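Cell wall surface anchor family protein (Streptococcus agalactiae serogroup V, PDB 3TW0) forms the adhesive tip of the group B streptococcal pilus, where its von Willebrand factor A-type domain probably mediates attachment to host tissue. Local coordinates at residues 34-46 / 117-129. The protein carries 2 engineered substitutions. Numbering follows the deposited sequence.
Sequences ALKAGEAVEKLID and VNILKSRIPKEAE
Two bends in the chain of Lys126, at chi2 (-75°) and chi4 (76°), fold it back over Gly38 and carry its ammonium to Glu42, whose straight chain comes across it almost perpendicularly. Lys126 NZ lies 2.9 Å from Glu42 OE2, on the syn side but 31° out of the carboxylate plane, with a weak second bond to OE1. The same OE2 accepts a hydrogen bond from a water that also donates to Lys121 O, so the salt bridge is tied to the end of helix 114-122. One turn further along, Lys121, bent at chi3, places NZ 2.8 Å from Asp46 OD1, on its syn lone pair. Beneath these ion pairs the contact turns apolar. Ile45 CD1 meets Leu120 CD2 tip to tip at 3.6 Å, while Ile124 CD1 lies 3.7 Å from Val41 CG1, the two side chains pointing opposite ways. Strand 55-61 continues this core through Val56 and Leu58. Past the end of helix 114-122, with no side chain on Gly38, Pro125 O comes to 3.8 Å from Gly38 CA; beyond it, Ala34 CB abuts Glu127 CA. Helix 33-48 lies over a face of the parallel sheet, and antiparallel helix 114-122 packs beside it against outermost strand 55-61, as befits the Rossmann-like vWFA fold.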
ATOM      1  N   ALA A  34      -0.909   3.374  15.728  1.00 22.05           N
ATOM      2  CA  ALA A  34       0.384   4.004  15.429  1.00 21.58           C
ATOM      3  C   ALA A  34       1.294   4.094  16.639  1.00 21.40           C
ATOM      4  O   ALA A  34       2.504   3.875  16.527  1.00 20.67           O
ATOM      5  CB  ALA A  34       0.199   5.348  14.833  1.00 20.67           C
ATOM      6  N   LEU A  35       0.718   4.449  17.783  1.00 21.72           N
ATOM      7  CA  LEU A  35       1.499   4.544  19.023  1.00 21.91           C
ATOM      8  C   LEU A  35       2.131   3.179  19.300  1.00 21.79           C
ATOM      9  O   LEU A  35       3.334   3.086  19.572  1.00 21.56           O
ATOM     10  CB  LEU A  35       0.627   4.997  20.208  1.00 21.75           C
ATOM     11  CG  LEU A  35       1.141   4.860  21.667  1.00 23.12           C
ATOM     12  CD1 LEU A  35       2.382   5.680  21.971  1.00 22.52           C
ATOM     13  CD2 LEU A  35       0.038   5.190  22.675  1.00 22.99           C
ATOM     14  N   LYS A  36       1.316   2.133  19.205  1.00 21.84           N
ATOM     15  CA  LYS A  36       1.756   0.776  19.528  1.00 22.19           C
ATOM     16  C   LYS A  36       2.764   0.246  18.515  1.00 21.57           C
ATOM     17  O   LYS A  36       3.732  -0.430  18.884  1.00 21.19           O
ATOM     18  CB  LYS A  36       0.540  -0.146  19.711  1.00 22.25           C
ATOM     19  CG  LYS A  36      -0.291   0.181  21.007  1.00 24.89           C
ATOM     20  CD  LYS A  36      -1.599  -0.619  21.172  1.00 27.92           C
ATOM     21  CE  LYS A  36      -1.629  -1.880  20.289  1.00 33.56           C
ATOM     22  NZ  LYS A  36      -2.022  -3.125  21.033  1.00 37.97           N
ATOM     23  N   ALA A  37       2.540   0.568  17.239  1.00 21.54           N
ATOM     24  CA  ALA A  37       3.487   0.219  16.178  1.00 20.75           C
ATOM     25  C   ALA A  37       4.843   0.916  16.395  1.00 20.39           C
ATOM     26  O   ALA A  37       5.892   0.286  16.326  1.00 20.41           O
ATOM     27  CB  ALA A  37       2.892   0.558  14.813  1.00 20.77           C
ATOM     28  N   GLY A  38       4.817   2.207  16.698  1.00 19.84           N
ATOM     29  CA  GLY A  38       6.031   2.938  16.987  1.00 19.82           C
ATOM     30  C   GLY A  38       6.806   2.394  18.179  1.00 20.75           C
ATOM     31  O   GLY A  38       8.049   2.327  18.148  1.00 19.88           O
ATOM     32  N   GLU A  39       6.078   1.974  19.216  1.00 20.67           N
ATOM     33  CA  GLU A  39       6.724   1.390  20.404  1.00 21.94           C
ATOM     34  C   GLU A  39       7.360   0.042  20.119  1.00 21.74           C
ATOM     35  O   GLU A  39       8.466  -0.260  20.577  1.00 22.01           O
ATOM     36  CB  GLU A  39       5.733   1.334  21.562  1.00 21.97           C
ATOM     37  CG  GLU A  39       5.452   2.759  22.075  1.00 25.06           C
ATOM     38  CD  GLU A  39       4.488   2.804  23.230  1.00 28.73           C
ATOM     39  OE1 GLU A  39       3.783   1.793  23.473  1.00 31.78           O
ATOM     40  OE2 GLU A  39       4.446   3.852  23.894  1.00 27.35           O
ATOM     41  N   ALA A  40       6.677  -0.755  19.313  1.00 22.09           N
ATOM     42  CA  ALA A  40       7.200  -2.054  18.923  1.00 21.75           C
ATOM     43  C   ALA A  40       8.501  -1.865  18.151  1.00 21.29           C
ATOM     44  O   ALA A  40       9.496  -2.545  18.430  1.00 20.88           O
ATOM     45  CB  ALA A  40       6.174  -2.791  18.077  1.00 22.15           C
ATOM     46  N   VAL A  41       8.498  -0.944  17.187  1.00 21.41           N
ATOM     47  CA  VAL A  41       9.737  -0.584  16.455  1.00 21.78           C
ATOM     48  C   VAL A  41      10.876  -0.141  17.397  1.00 21.90           C
ATOM     49  O   VAL A  41      11.986  -0.663  17.326  1.00 21.19           O
ATOM     50  CB  VAL A  41       9.480   0.492  15.368  1.00 21.90           C
ATOM     51  CG1 VAL A  41      10.807   0.927  14.701  1.00 22.26           C
ATOM     52  CG2 VAL A  41       8.501  -0.019  14.344  1.00 22.23           C
ATOM     53  N   GLU A  42      10.600   0.812  18.291  1.00 22.81           N
ATOM     54  CA  GLU A  42      11.593   1.196  19.313  1.00 22.93           C
ATOM     55  C   GLU A  42      12.210  -0.022  20.004  1.00 23.29           C
ATOM     56  O   GLU A  42      13.435  -0.088  20.200  1.00 23.59           O
ATOM     57  CB  GLU A  42      10.944   2.085  20.372  1.00 22.99           C
ATOM     58  CG  GLU A  42      10.986   3.563  20.033  1.00 23.92           C
ATOM     59  CD  GLU A  42      10.077   4.417  20.900  1.00 24.10           C
ATOM     60  OE1 GLU A  42       9.309   3.883  21.734  1.00 24.23           O
ATOM     61  OE2 GLU A  42      10.117   5.652  20.732  1.00 27.43           O
ATOM     62  N   LYS A  43      11.361  -0.980  20.375  1.00 23.60           N
ATOM     63  CA  LYS A  43      11.817  -2.180  21.100  1.00 24.66           C
ATOM     64  C   LYS A  43      12.656  -3.057  20.192  1.00 24.27           C
ATOM     65  O   LYS A  43      13.653  -3.640  20.617  1.00 24.61           O
ATOM     66  CB  LYS A  43      10.636  -2.991  21.652  1.00 24.64           C
ATOM     67  CG  LYS A  43      10.359  -2.828  23.152  1.00 29.15           C
ATOM     68  CD  LYS A  43       9.068  -2.028  23.452  1.00 34.33           C
ATOM     69  CE  LYS A  43       7.781  -2.822  23.137  1.00 36.02           C
ATOM     70  NZ  LYS A  43       7.871  -4.253  23.529  1.00 38.46           N
ATOM     71  N   LEU A  44      12.270  -3.137  18.927  1.00 23.76           N
ATOM     72  CA  LEU A  44      13.027  -3.969  17.997  1.00 23.87           C
ATOM     73  C   LEU A  44      14.420  -3.376  17.734  1.00 23.71           C
ATOM     74  O   LEU A  44      15.438  -4.068  17.841  1.00 22.99           O
ATOM     75  CB  LEU A  44      12.234  -4.237  16.724  1.00 24.00           C
ATOM     76  CG  LEU A  44      13.028  -5.120  15.778  1.00 25.88           C
ATOM     77  CD1 LEU A  44      13.006  -6.600  16.162  1.00 25.41           C
ATOM     78  CD2 LEU A  44      12.490  -4.929  14.445  1.00 27.48           C
ATOM     79  N   ILE A  45      14.461  -2.082  17.441  1.00 23.10           N
ATOM     80  CA  ILE A  45      15.718  -1.391  17.244  1.00 23.42           C
ATOM     81  C   ILE A  45      16.652  -1.616  18.441  1.00 24.37           C
ATOM     82  O   ILE A  45      17.795  -2.028  18.244  1.00 25.08           O
ATOM     83  CB  ILE A  45      15.521   0.141  16.976  1.00 22.32           C
ATOM     84  CG1 ILE A  45      14.662   0.404  15.711  1.00 20.67           C
ATOM     85  CG2 ILE A  45      16.870   0.842  16.870  1.00 22.92           C
ATOM     86  CD1 ILE A  45      15.286  -0.009  14.359  1.00 20.29           C
ATOM     87  N   ASP A  46      16.172  -1.368  19.660  1.00 26.24           N
ATOM     88  CA  ASP A  46      17.024  -1.523  20.856  1.00 28.42           C
ATOM     89  C   ASP A  46      17.526  -2.958  20.952  1.00 29.57           C
ATOM     90  O   ASP A  46      18.699  -3.188  21.267  1.00 29.88           O
ATOM     91  CB  ASP A  46      16.297  -1.151  22.151  1.00 27.94           C
ATOM     92  CG  ASP A  46      15.998   0.331  22.255  1.00 29.54           C
ATOM     93  OD1 ASP A  46      16.668   1.145  21.566  1.00 29.08           O
ATOM     94  OD2 ASP A  46      15.076   0.689  23.024  1.00 30.93           O
ATOM     95  N   VAL A 117      21.734   5.584  14.823  1.00 25.93           N
ATOM     96  CA  VAL A 117      20.633   4.813  15.408  1.00 25.27           C
ATOM     97  C   VAL A 117      19.661   5.773  16.102  1.00 25.08           C
ATOM     98  O   VAL A 117      18.447   5.677  15.896  1.00 24.94           O
ATOM     99  CB  VAL A 117      21.157   3.717  16.361  1.00 25.47           C
ATOM    100  CG1 VAL A 117      20.006   2.955  17.047  1.00 25.01           C
ATOM    101  CG2 VAL A 117      22.019   2.755  15.583  1.00 24.96           C
ATOM    102  N   ASN A 118      20.210   6.710  16.887  1.00 24.73           N
ATOM    103  CA  ASN A 118      19.449   7.766  17.551  1.00 24.44           C
ATOM    104  C   ASN A 118      18.627   8.624  16.584  1.00 23.23           C
ATOM    105  O   ASN A 118      17.519   9.037  16.908  1.00 23.74           O
ATOM    106  CB  ASN A 118      20.387   8.725  18.292  1.00 24.98           C
ATOM    107  CG  ASN A 118      20.955   8.153  19.583  1.00 26.37           C
ATOM    108  OD1 ASN A 118      20.447   7.179  20.144  1.00 29.88           O
ATOM    109  ND2 ASN A 118      22.023   8.779  20.066  1.00 27.25           N
ATOM    110  N   ILE A 119      19.193   8.945  15.425  1.00 22.25           N
ATOM    111  CA  ILE A 119      18.443   9.683  14.402  1.00 21.17           C
ATOM    112  C   ILE A 119      17.252   8.840  13.937  1.00 20.63           C
ATOM    113  O   ILE A 119      16.119   9.336  13.889  1.00 20.34           O
ATOM    114  CB  ILE A 119      19.295  10.026  13.182  1.00 21.06           C
ATOM    115  CG1 ILE A 119      20.406  10.990  13.572  1.00 20.55           C
ATOM    116  CG2 ILE A 119      18.447  10.671  12.120  1.00 19.67           C
ATOM    117  CD1 ILE A 119      21.550  10.983  12.597  1.00 21.54           C
ATOM    118  N   LEU A 120      17.520   7.577  13.605  1.00 19.90           N
ATOM    119  CA  LEU A 120      16.446   6.629  13.216  1.00 19.25           C
ATOM    120  C   LEU A 120      15.299   6.634  14.233  1.00 19.26           C
ATOM    121  O   LEU A 120      14.143   6.911  13.887  1.00 19.25           O
ATOM    122  CB  LEU A 120      17.037   5.228  13.008  1.00 19.02           C
ATOM    123  CG  LEU A 120      16.184   4.101  12.447  1.00 18.39           C
ATOM    124  CD1 LEU A 120      17.087   3.046  11.820  1.00 17.72           C
ATOM    125  CD2 LEU A 120      15.311   3.534  13.539  1.00 15.07           C
ATOM    126  N   LYS A 121      15.627   6.403  15.503  1.00 19.06           N
ATOM    127  CA  LYS A 121      14.614   6.320  16.541  1.00 19.01           C
ATOM    128  C   LYS A 121      13.846   7.652  16.740  1.00 19.43           C
ATOM    129  O   LYS A 121      12.661   7.617  17.050  1.00 18.65           O
ATOM    130  CB  LYS A 121      15.221   5.846  17.863  1.00 19.38           C
ATOM    131  CG  LYS A 121      15.822   4.438  17.859  1.00 20.83           C
ATOM    132  CD  LYS A 121      16.349   4.072  19.255  1.00 21.42           C
ATOM    133  CE  LYS A 121      15.170   3.819  20.175  1.00 25.65           C
ATOM    134  NZ  LYS A 121      15.512   3.678  21.645  1.00 24.16           N
ATOM    135  N   SER A 122      14.511   8.798  16.542  1.00 19.35           N
ATOM    136  CA  SER A 122      13.846  10.120  16.598  1.00 20.19           C
ATOM    137  C   SER A 122      12.839  10.303  15.448  1.00 20.53           C
ATOM    138  O   SER A 122      11.900  11.099  15.533  1.00 21.16           O
ATOM    139  CB  SER A 122      14.873  11.262  16.569  1.00 19.88           C
ATOM    140  OG  SER A 122      15.320  11.550  15.238  1.00 21.62           O
ATOM    141  N   ARG A 123      13.033   9.560  14.370  1.00 20.65           N
ATOM    142  CA  ARG A 123      12.143   9.658  13.222  1.00 20.27           C
ATOM    143  C   ARG A 123      10.934   8.692  13.256  1.00 20.03           C
ATOM    144  O   ARG A 123      10.087   8.717  12.346  1.00 19.81           O
ATOM    145  CB  ARG A 123      12.948   9.450  11.963  1.00 20.28           C
ATOM    146  CG  ARG A 123      13.836  10.635  11.646  1.00 21.12           C
ATOM    147  CD  ARG A 123      14.460  10.446  10.307  1.00 22.19           C
ATOM    148  NE  ARG A 123      15.509  11.425  10.086  1.00 21.92           N
ATOM    149  CZ  ARG A 123      16.435  11.329   9.142  1.00 22.65           C
ATOM    150  NH1 ARG A 123      16.468  10.294   8.329  1.00 25.31           N
ATOM    151  NH2 ARG A 123      17.334  12.284   9.007  1.00 22.51           N
ATOM    152  N   ILE A 124      10.840   7.881  14.310  1.00 18.96           N
ATOM    153  CA  ILE A 124       9.734   6.947  14.470  1.00 18.50           C
ATOM    154  C   ILE A 124       8.455   7.728  14.846  1.00 19.09           C
ATOM    155  O   ILE A 124       8.355   8.245  15.944  1.00 19.20           O
ATOM    156  CB  ILE A 124      10.059   5.888  15.569  1.00 18.66           C
ATOM    157  CG1 ILE A 124      11.182   4.939  15.138  1.00 17.36           C
ATOM    158  CG2 ILE A 124       8.834   5.062  15.949  1.00 16.99           C
ATOM    159  CD1 ILE A 124      11.735   4.137  16.308  1.00 15.21           C
ATOM    160  N   PRO A 125       7.467   7.811  13.937  1.00 19.88           N
ATOM    161  CA  PRO A 125       6.203   8.440  14.341  1.00 19.89           C
ATOM    162  C   PRO A 125       5.402   7.576  15.342  1.00 21.12           C
ATOM    163  O   PRO A 125       5.538   6.334  15.369  1.00 21.21           O
ATOM    164  CB  PRO A 125       5.443   8.531  13.026  1.00 19.96           C
ATOM    165  CG  PRO A 125       5.898   7.297  12.266  1.00 19.92           C
ATOM    166  CD  PRO A 125       7.392   7.255  12.565  1.00 19.27           C
ATOM    167  N   LYS A 126       4.554   8.240  16.135  1.00 21.25           N
ATOM    168  CA  LYS A 126       3.706   7.601  17.135  1.00 21.83           C
ATOM    169  C   LYS A 126       2.254   7.924  16.807  1.00 21.70           C
ATOM    170  O   LYS A 126       1.338   7.603  17.564  1.00 21.27           O
ATOM    171  CB  LYS A 126       4.067   8.120  18.542  1.00 22.04           C
ATOM    172  CG  LYS A 126       5.531   7.846  18.975  1.00 23.82           C
ATOM    173  CD  LYS A 126       5.733   6.383  19.351  1.00 28.03           C
ATOM    174  CE  LYS A 126       7.153   6.092  19.846  1.00 31.25           C
ATOM    175  NZ  LYS A 126       7.368   6.573  21.238  1.00 33.55           N
ATOM    176  N   GLU A 127       2.043   8.578  15.671  1.00 22.28           N
ATOM    177  CA  GLU A 127       0.694   8.933  15.246  1.00 22.27           C
ATOM    178  C   GLU A 127       0.673   8.942  13.729  1.00 22.42           C
ATOM    179  O   GLU A 127       1.725   9.105  13.109  1.00 21.41           O
ATOM    180  CB  GLU A 127       0.278  10.311  15.850  1.00 22.89           C
ATOM    181  CG  GLU A 127      -1.182  10.755  15.579  1.00 22.84           C
ATOM    182  CD  GLU A 127      -2.220   9.764  16.101  1.00 24.59           C
ATOM    183  OE1 GLU A 127      -2.633   9.870  17.282  1.00 25.38           O
ATOM    184  OE2 GLU A 127      -2.623   8.860  15.337  1.00 22.38           O
ATOM    185  N   ALA A 128      -0.522   8.746  13.154  1.00 23.10           N
ATOM    186  CA  ALA A 128      -0.788   8.854  11.706  1.00 23.57           C
ATOM    187  C   ALA A 128      -1.763  10.030  11.407  1.00 24.54           C
ATOM    188  O   ALA A 128      -2.341  10.599  12.341  1.00 24.99           O
ATOM    189  CB  ALA A 128      -1.343   7.531  11.189  1.00 23.21           C
ATOM    190  N   GLU A 129      -1.952  10.394  10.132  1.00 25.28           N
ATOM    191  CA  GLU A 129      -2.790  11.566   9.772  1.00 25.93           C
ATOM    192  C   GLU A 129      -4.268  11.397  10.099  1.00 26.44           C
ATOM    193  O   GLU A 129      -4.794  10.275  10.131  1.00 24.93           O
ATOM    194  CB  GLU A 129      -2.682  11.972   8.296  1.00 26.09           C
ATOM    195  CG  GLU A 129      -1.287  12.295   7.743  1.00 27.96           C
ATOM    196  CD  GLU A 129      -0.534  13.391   8.470  1.00 27.70           C
ATOM    197  OE1 GLU A 129      -1.145  14.236   9.184  1.00 28.49           O
ATOM    198  OE2 GLU A 129       0.707  13.380   8.341  1.00 29.19           O
TER
HETATM  199  O   HOH W   1       3.885   4.477  14.064  1.00 19.64           O
HETATM  200  O   HOH W   2      12.364   6.380  19.570  1.00 37.33           O